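Local structure of protein Niban 2 (Homo sapiens, 7CTP) at residues V274-M277 with V278-A282; D362-F365 with K366-D370; K506-P509 with T510-E514. The protein may suppress apoptosis and promote melanoma cell invasion, and is a cytosolic and plasma-membrane protein that carries a PH domain. All blocks are in the same frame, centred on the assembly; numbering follows the deposited sequence.

Each of the three contacts lies between neighbouring residues on or near one long helix in the mainly helical piece of Niban 2 studied here, which also carries a PH domain. Contact 1 comes first, on helix 260-337; contact 2 follows on the next helix, 342-378; contact 3 comes last, late on helix 464-511. None touches another. The centres of contacts 1 and 2 lie 46 Å apart, on opposite sides of the chain's centre, as do those of contacts 2 and 3 at 54 Å, while 34 Å separates contacts 1 and 3. Long helices nevertheless join them: helix 260-337 also packs on contact 3, and helix 464-511 on contact 2.

Contact 1: residues V274-M277 with V278-A282; sequences VYHM and VYEQA
V274 and V278 present one methyl each to the other along the buried side of helix 260-337, their side chains crossing at a slant with CG1 of V274 4.1 Å from CG2 of V278. The same V278 methyl lies 3.3 Å from the V274 carbonyl oxygen O, because CG2 is the branch beside its own backbone N while CG1 is anti to that nitrogen (chi1 165°). On the neighbouring flank, the two tyrosines Y275 and Y279 are staggered along the helix, and the hydroxyl OH of Y275 approaches CD2 of the Y279 ring obliquely at 4.3 Å. Both rings lean on helix 232-252, where each meets S237. H276 and E280 form the exposed pair. With CG of E280 beside its own backbone N (chi1 -71°), CG comes to 3.9 Å from CE1 of H276; the chain then bends at chi2, and the ring and carboxylate planes are inclined 43° to each other. The contact is made through carbon: ND1 of H276 and OE2 of E280 remain 4.7 Å apart. M277 and Q281 face helix 10-48, where Q281 NE2 donates to the carbonyl oxygen of A17 and M277 meets R13 and I16. Beneath the side chains the backbone bonds are regular, from V278 N to V274 O at 2.9 Å through to Q281 N to M277 O at 3.1 Å. This is the i to i+4 pairing of a regular alpha-helix, with V278, the tyrosines and M277-Q281 packing against helices 10-48 and 232-252 in a helical bundle.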
loop_
_atom_site.group_PDB
_atom_site.type_symbol
_atom_site.label_atom_id
_atom_site.label_comp_id
_atom_site.label_asym_id
_atom_site.label_seq_id
_atom_site.Cartn_x
_atom_site.Cartn_y
_atom_site.Cartn_z
ATOM N N VAL A 274 -8.092 8.902 20.347
ATOM C CA VAL A 274 -9.279 8.577 19.559
ATOM C C VAL A 274 -8.956 7.510 18.522
ATOM O O VAL A 274 -9.750 6.588 18.295
ATOM C CB VAL A 274 -9.862 9.847 18.913
ATOM C CG1 VAL A 274 -11.039 9.490 17.987
ATOM C CG2 VAL A 274 -10.326 10.840 19.995
ATOM N N TYR A 275 -7.784 7.606 17.886
ATOM C CA TYR A 275 -7.383 6.589 16.918
ATOM C C TYR A 275 -7.378 5.196 17.545
ATOM O O TYR A 275 -7.845 4.234 16.929
ATOM C CB TYR A 275 -6.001 6.926 16.342
ATOM C CG TYR A 275 -5.477 5.901 15.348
ATOM C CD1 TYR A 275 -5.874 5.926 14.009
ATOM C CD2 TYR A 275 -4.594 4.899 15.754
ATOM C CE1 TYR A 275 -5.396 4.974 13.094
ATOM C CE2 TYR A 275 -4.123 3.943 14.860
ATOM C CZ TYR A 275 -4.521 3.982 13.537
ATOM O OH TYR A 275 -4.027 3.019 12.661
ATOM N N HIS A 276 -6.860 5.070 18.773
ATOM C CA HIS A 276 -6.841 3.766 19.446
ATOM C C HIS A 276 -8.249 3.235 19.699
ATOM O O HIS A 276 -8.529 2.046 19.487
ATOM C CB HIS A 276 -6.083 3.869 20.771
ATOM C CG HIS A 276 -6.399 2.756 21.728
ATOM N ND1 HIS A 276 -5.776 1.527 21.673
ATOM C CD2 HIS A 276 -7.299 2.677 22.741
ATOM C CE1 HIS A 276 -6.265 0.741 22.619
ATOM N NE2 HIS A 276 -7.194 1.413 23.278
ATOM N N MET A 277 -9.138 4.105 20.191
ATOM C CA MET A 277 -10.525 3.738 20.454
ATOM C C MET A 277 -11.220 3.283 19.176
ATOM O O MET A 277 -11.922 2.261 19.151
ATOM C CB MET A 277 -11.220 4.964 21.041
ATOM C CG MET A 277 -12.454 4.744 21.819
ATOM S SD MET A 277 -13.019 6.423 22.191
ATOM C CE MET A 277 -14.652 6.272 21.497
ATOM N N VAL A 278 -11.041 4.053 18.104
ATOM C CA VAL A 278 -11.615 3.706 16.804
ATOM C C VAL A 278 -11.065 2.375 16.305
ATOM O O VAL A 278 -11.811 1.531 15.781
ATOM C CB VAL A 278 -11.340 4.837 15.797
ATOM C CG1 VAL A 278 -11.588 4.362 14.375
ATOM C CG2 VAL A 278 -12.188 6.063 16.133
ATOM N N TYR A 279 -9.741 2.191 16.406
ATOM C CA TYR A 279 -9.115 0.961 15.920
ATOM C C TYR A 279 -9.733 -0.266 16.578
ATOM O O TYR A 279 -10.068 -1.249 15.901
ATOM C CB TYR A 279 -7.601 1.010 16.174
ATOM C CG TYR A 279 -6.845 -0.234 15.721
ATOM C CD1 TYR A 279 -6.817 -1.391 16.509
ATOM C CD2 TYR A 279 -6.158 -0.253 14.512
ATOM C CE1 TYR A 279 -6.131 -2.532 16.099
ATOM C CE2 TYR A 279 -5.465 -1.388 14.099
ATOM C CZ TYR A 279 -5.467 -2.522 14.899
ATOM O OH TYR A 279 -4.783 -3.648 14.493
ATOM N N GLU A 280 -9.887 -0.234 17.904
ATOM C CA GLU A 280 -10.435 -1.409 18.579
ATOM C C GLU A 280 -11.886 -1.641 18.186
ATOM O O GLU A 280 -12.308 -2.790 18.002
ATOM C CB GLU A 280 -10.302 -1.270 20.096
ATOM C CG GLU A 280 -8.854 -1.380 20.597
ATOM C CD GLU A 280 -8.164 -2.674 20.172
ATOM O OE1 GLU A 280 -8.823 -3.738 20.167
ATOM O OE2 GLU A 280 -6.955 -2.630 19.841
ATOM N N GLN A 281 -12.663 -0.565 18.038
ATOM C CA GLN A 281 -14.060 -0.712 17.631
ATOM C C GLN A 281 -14.167 -1.258 16.209
ATOM O O GLN A 281 -14.975 -2.164 15.926
ATOM C CB GLN A 281 -14.766 0.638 17.773
ATOM C CG GLN A 281 -16.279 0.560 17.728
ATOM C CD GLN A 281 -16.923 1.892 18.035
ATOM O OE1 GLN A 281 -16.318 2.757 18.673
ATOM N NE2 GLN A 281 -18.162 2.059 17.595
ATOM N N ALA A 282 -13.355 -0.723 15.297
ATOM C CA ALA A 282 -13.373 -1.183 13.909
ATOM C C ALA A 282 -12.931 -2.637 13.811
ATOM O O ALA A 282 -13.488 -3.413 13.020
ATOM C CB ALA A 282 -12.476 -0.282 13.053
#

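Contact 2: residues D362-F365 with K366-D370; sequences DVFF and KEVTD
F364 lays one face of its ring under a methyl of V368: CG2 stands 4.0 Å from the ring centroid, 28° off the ring normal, a CH-pi contact between residues one helical turn apart. The methyl is displaced toward one side of the ring, with CE1 of F364 its nearest ring atom at 3.6 Å. The two side chains run side by side in the same direction. With CG of F364 anti to its backbone N (chi1 172°), the ring lies on the flank toward the next turn, where CG2 of V368 can meet it. Both residues are buried between helices 422-455 and 464-511: F364 packs on M440, V444, L472 and V475, and V368 on F447 and L472.

F365 and T369 make a different, more exposed pair, although the F365 side chain also touches L476 of helix 464-511. The threonine hydroxyl OG1 sits over one face of the F365 ring, 3.8 Å from CE2, yet its hydrogen bond goes to the backbone. It donates to F365 O at 2.7 Å, and T369 N donates to the same oxygen at 3.0 Å, the two donors arriving from opposite faces of the carbonyl plane. A T369 chi1 of -53° swings OG1 back along the helix to that acceptor. Nearby, K366 bends at its last torsion so that NZ reaches OD2 of D370 on the syn side at 3.0 Å, forming a salt bridge. On another flank, CG of E367 packs against V363 O, while OE1 pairs with K400.

The chemistry thus divides round the helix: carbon and ring contacts fill the buried flank, whereas F365 O takes both the amide and the hydroxyl proton of T369, so the threonine's donors are used within its own helix, and the K366-D370 pair probably offsets opposite charges locally.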
loop_
_atom_site.group_PDB
_atom_site.type_symbol
_atom_site.label_atom_id
_atom_site.label_comp_id
_atom_site.label_asym_id
_atom_site.label_seq_id
_atom_site.Cartn_x
_atom_site.Cartn_y
_atom_site.Cartn_z
ATOM N N ASP A 362 20.373 -4.384 -12.417
ATOM C CA ASP A 362 21.800 -4.110 -12.284
ATOM C C ASP A 362 22.322 -4.543 -10.921
ATOM O O ASP A 362 23.428 -5.083 -10.817
ATOM C CB ASP A 362 22.067 -2.624 -12.525
ATOM C CG ASP A 362 21.750 -2.196 -13.945
ATOM O OD1 ASP A 362 21.493 -3.083 -14.795
ATOM O OD2 ASP A 362 21.756 -0.975 -14.218
ATOM N N VAL A 363 21.538 -4.319 -9.863
ATOM C CA VAL A 363 21.965 -4.736 -8.532
ATOM C C VAL A 363 22.025 -6.255 -8.448
ATOM O O VAL A 363 22.947 -6.828 -7.851
ATOM C CB VAL A 363 21.025 -4.141 -7.465
ATOM C CG1 VAL A 363 21.244 -4.821 -6.121
ATOM C CG2 VAL A 363 21.268 -2.632 -7.327
ATOM N N PHE A 364 21.039 -6.929 -9.046
ATOM C CA PHE A 364 21.024 -8.388 -9.071
ATOM C C PHE A 364 22.250 -8.925 -9.797
ATOM O O PHE A 364 22.950 -9.812 -9.294
ATOM C CB PHE A 364 19.744 -8.864 -9.753
ATOM C CG PHE A 364 19.704 -10.340 -10.018
ATOM C CD1 PHE A 364 19.693 -11.249 -8.971
ATOM C CD2 PHE A 364 19.672 -10.815 -11.319
ATOM C CE1 PHE A 364 19.655 -12.611 -9.216
ATOM C CE2 PHE A 364 19.633 -12.176 -11.572
ATOM C CZ PHE A 364 19.624 -13.071 -10.522
ATOM N N PHE A 365 22.524 -8.372 -10.977
ATOM C CA PHE A 365 23.670 -8.786 -11.787
ATOM C C PHE A 365 24.981 -8.612 -11.029
ATOM O O PHE A 365 25.851 -9.494 -11.065
ATOM C CB PHE A 365 23.675 -7.976 -13.079
ATOM C CG PHE A 365 24.675 -8.433 -14.099
ATOM C CD1 PHE A 365 24.321 -9.366 -15.055
ATOM C CD2 PHE A 365 25.953 -7.902 -14.127
ATOM C CE1 PHE A 365 25.228 -9.786 -16.011
ATOM C CE2 PHE A 365 26.862 -8.321 -15.087
ATOM C CZ PHE A 365 26.497 -9.262 -16.024
ATOM N N LYS A 366 25.136 -7.480 -10.330
ATOM C CA LYS A 366 26.355 -7.223 -9.570
ATOM C C LYS A 366 26.520 -8.212 -8.423
ATOM O O LYS A 366 27.623 -8.720 -8.187
ATOM C CB LYS A 366 26.346 -5.790 -9.039
ATOM C CG LYS A 366 27.415 -5.512 -7.995
ATOM C CD LYS A 366 27.319 -4.086 -7.483
ATOM C CE LYS A 366 28.051 -3.942 -6.167
ATOM N NZ LYS A 366 29.424 -4.507 -6.277
ATOM N N GLU A 367 25.431 -8.511 -7.708
ATOM C CA GLU A 367 25.538 -9.392 -6.551
ATOM C C GLU A 367 25.863 -10.817 -6.978
ATOM O O GLU A 367 26.659 -11.503 -6.323
ATOM C CB GLU A 367 24.244 -9.338 -5.738
ATOM C CG GLU A 367 24.054 -8.009 -5.027
ATOM C CD GLU A 367 25.177 -7.710 -4.053
ATOM O OE1 GLU A 367 25.523 -8.595 -3.241
ATOM O OE2 GLU A 367 25.714 -6.586 -4.106
ATOM N N VAL A 368 25.280 -11.272 -8.087
ATOM C CA VAL A 368 25.598 -12.604 -8.591
ATOM C C VAL A 368 27.052 -12.660 -9.051
ATOM O O VAL A 368 27.768 -13.638 -8.791
ATOM C CB VAL A 368 24.627 -12.994 -9.719
ATOM C CG1 VAL A 368 25.143 -14.214 -10.467
ATOM C CG2 VAL A 368 23.234 -13.265 -9.146
ATOM N N THR A 369 27.516 -11.600 -9.715
ATOM C CA THR A 369 28.906 -11.558 -10.161
ATOM C C THR A 369 29.859 -11.521 -8.977
ATOM O O THR A 369 30.900 -12.189 -8.983
ATOM C CB THR A 369 29.131 -10.357 -11.076
ATOM O OG1 THR A 369 28.156 -10.373 -12.127
ATOM C CG2 THR A 369 30.524 -10.423 -11.697
ATOM N N ASP A 370 29.516 -10.748 -7.944
ATOM C CA ASP A 370 30.339 -10.733 -6.742
ATOM C C ASP A 370 30.426 -12.123 -6.121
ATOM O O ASP A 370 31.495 -12.531 -5.656
ATOM C CB ASP A 370 29.798 -9.716 -5.737
ATOM C CG ASP A 370 30.230 -8.296 -6.059
ATOM O OD1 ASP A 370 31.003 -8.115 -7.022
ATOM O OD2 ASP A 370 29.789 -7.360 -5.358
#

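Contact 3: residues K506-P509 with T510-E514; sequences KLAP and TCKSE
L507 and C511 make the buried, closely packed side of this late part of helix 464-511. The thiol sulfur SG of C511 stands 3.6 Å from the L507 carbonyl oxygen O and 4.4 Å from CB of L507. The sulfur is anti to its own carbonyl carbon (chi1 -65°), which turns it back along the helix over the preceding turn. Y536 of helix 532-555 packs on both residues, and I326 of helix 260-337 adds to C511. The T510 side chain also meets that helix, at F325 and I326. The backbone is tied here as well: C511 N donates to L507 O nearly along the C=O axis, though its N-H points at the oxygen at only 138°.

The opposite character belongs to P509, exposed and lacking an N-H for the turn before, at which point the helix kinks. Just beyond it the T510 amide goes weakly to L507 O, and K506 O bonds to water instead. This water donates to K506 O at 2.8 Å and is also hydrogen-bonded to T510 OG1 at 2.8 Å, linking two turns across the proline. A second donates to P509 O and accepts from S513 N at 2.7 Å, bridging a carbonyl and an amide. Between these sides A508 still holds a straight bond, K512 N to its O at 2.9 Å and 172°, while the bend at chi3 brings NZ of K512 to 4.2 Å from CB of A508. Y222 packs on both side chains.

The chemistry implies a helix kinked at its proline, whose later residues keep a helical course without the full set of regular bonds: direct bonds persist through L507 O and A508 O, while water supplies partners for K506 O, P509 O and S513 N.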
loop_
_atom_site.group_PDB
_atom_site.type_symbol
_atom_site.label_atom_id
_atom_site.label_comp_id
_atom_site.label_asym_id
_atom_site.label_seq_id
_atom_site.Cartn_x
_atom_site.Cartn_y
_atom_site.Cartn_z
ATOM N N LYS A 506 -17.362 13.515 -12.911
ATOM C CA LYS A 506 -17.983 14.342 -13.946
ATOM C C LYS A 506 -19.366 13.817 -14.317
ATOM O O LYS A 506 -20.294 14.601 -14.568
ATOM C CB LYS A 506 -17.087 14.396 -15.183
ATOM C CG LYS A 506 -15.762 15.119 -14.977
ATOM C CD LYS A 506 -15.963 16.599 -14.676
ATOM C CE LYS A 506 -14.612 17.285 -14.418
ATOM N NZ LYS A 506 -14.787 18.609 -13.747
ATOM N N LEU A 507 -19.526 12.491 -14.354
ATOM C CA LEU A 507 -20.801 11.890 -14.735
ATOM C C LEU A 507 -21.807 11.817 -13.589
ATOM O O LEU A 507 -22.971 11.498 -13.835
ATOM C CB LEU A 507 -20.568 10.490 -15.314
ATOM C CG LEU A 507 -19.796 10.417 -16.641
ATOM C CD1 LEU A 507 -19.365 8.993 -16.966
ATOM C CD2 LEU A 507 -20.623 11.000 -17.781
ATOM N N ALA A 508 -21.403 12.123 -12.356
ATOM C CA ALA A 508 -22.296 11.917 -11.216
ATOM C C ALA A 508 -23.598 12.709 -11.298
ATOM O O ALA A 508 -24.647 12.139 -10.944
ATOM C CB ALA A 508 -21.561 12.227 -9.908
ATOM N N PRO A 509 -23.624 13.985 -11.717
ATOM C CA PRO A 509 -24.921 14.673 -11.821
ATOM C C PRO A 509 -25.871 13.999 -12.791
ATOM O O PRO A 509 -27.092 14.050 -12.596
ATOM C CB PRO A 509 -24.538 16.084 -12.290
ATOM C CG PRO A 509 -23.131 16.256 -11.860
ATOM C CD PRO A 509 -22.511 14.902 -12.023
ATOM N N THR A 510 -25.345 13.337 -13.819
ATOM C CA THR A 510 -26.205 12.623 -14.754
ATOM C C THR A 510 -26.756 11.348 -14.129
ATOM O O THR A 510 -27.946 11.041 -14.266
ATOM C CB THR A 510 -25.433 12.306 -16.038
ATOM O OG1 THR A 510 -25.027 13.530 -16.670
ATOM C CG2 THR A 510 -26.298 11.515 -17.005
ATOM N N CYS A 511 -25.911 10.609 -13.410
ATOM C CA CYS A 511 -26.166 9.203 -13.094
ATOM C C CYS A 511 -26.687 8.934 -11.691
ATOM O O CYS A 511 -27.508 8.026 -11.520
ATOM C CB CYS A 511 -24.892 8.377 -13.279
ATOM S SG CYS A 511 -24.316 8.292 -14.946
ATOM N N LYS A 512 -26.197 9.651 -10.673
ATOM C CA LYS A 512 -26.384 9.180 -9.301
ATOM C C LYS A 512 -27.859 9.084 -8.940
ATOM O O LYS A 512 -28.267 8.182 -8.198
ATOM C CB LYS A 512 -25.644 10.077 -8.306
ATOM C CG LYS A 512 -25.701 9.533 -6.871
ATOM C CD LYS A 512 -24.620 10.102 -5.950
ATOM C CE LYS A 512 -24.076 11.440 -6.429
ATOM N NZ LYS A 512 -22.716 11.735 -5.870
ATOM N N SER A 513 -28.677 9.990 -9.475
ATOM C CA SER A 513 -30.109 9.934 -9.200
ATOM C C SER A 513 -30.803 8.858 -10.023
ATOM O O SER A 513 -31.866 8.365 -9.628
ATOM C CB SER A 513 -30.749 11.292 -9.478
ATOM O OG SER A 513 -30.621 11.625 -10.850
ATOM N N GLU A 514 -30.220 8.475 -11.156
ATOM C CA GLU A 514 -30.889 7.638 -12.145
ATOM C C GLU A 514 -30.547 6.158 -12.031
ATOM O O GLU A 514 -31.393 5.313 -12.344
ATOM C CB GLU A 514 -30.531 8.117 -13.554
ATOM C CG GLU A 514 -31.070 9.493 -13.907
ATOM C CD GLU A 514 -32.571 9.591 -13.732
ATOM O OE1 GLU A 514 -33.289 8.694 -14.225
ATOM O OE2 GLU A 514 -33.030 10.567 -13.100
HETATM O O HOH W 1 -22.960 14.831 -15.406
HETATM O O HOH W 2 -27.851 12.456 -10.291
#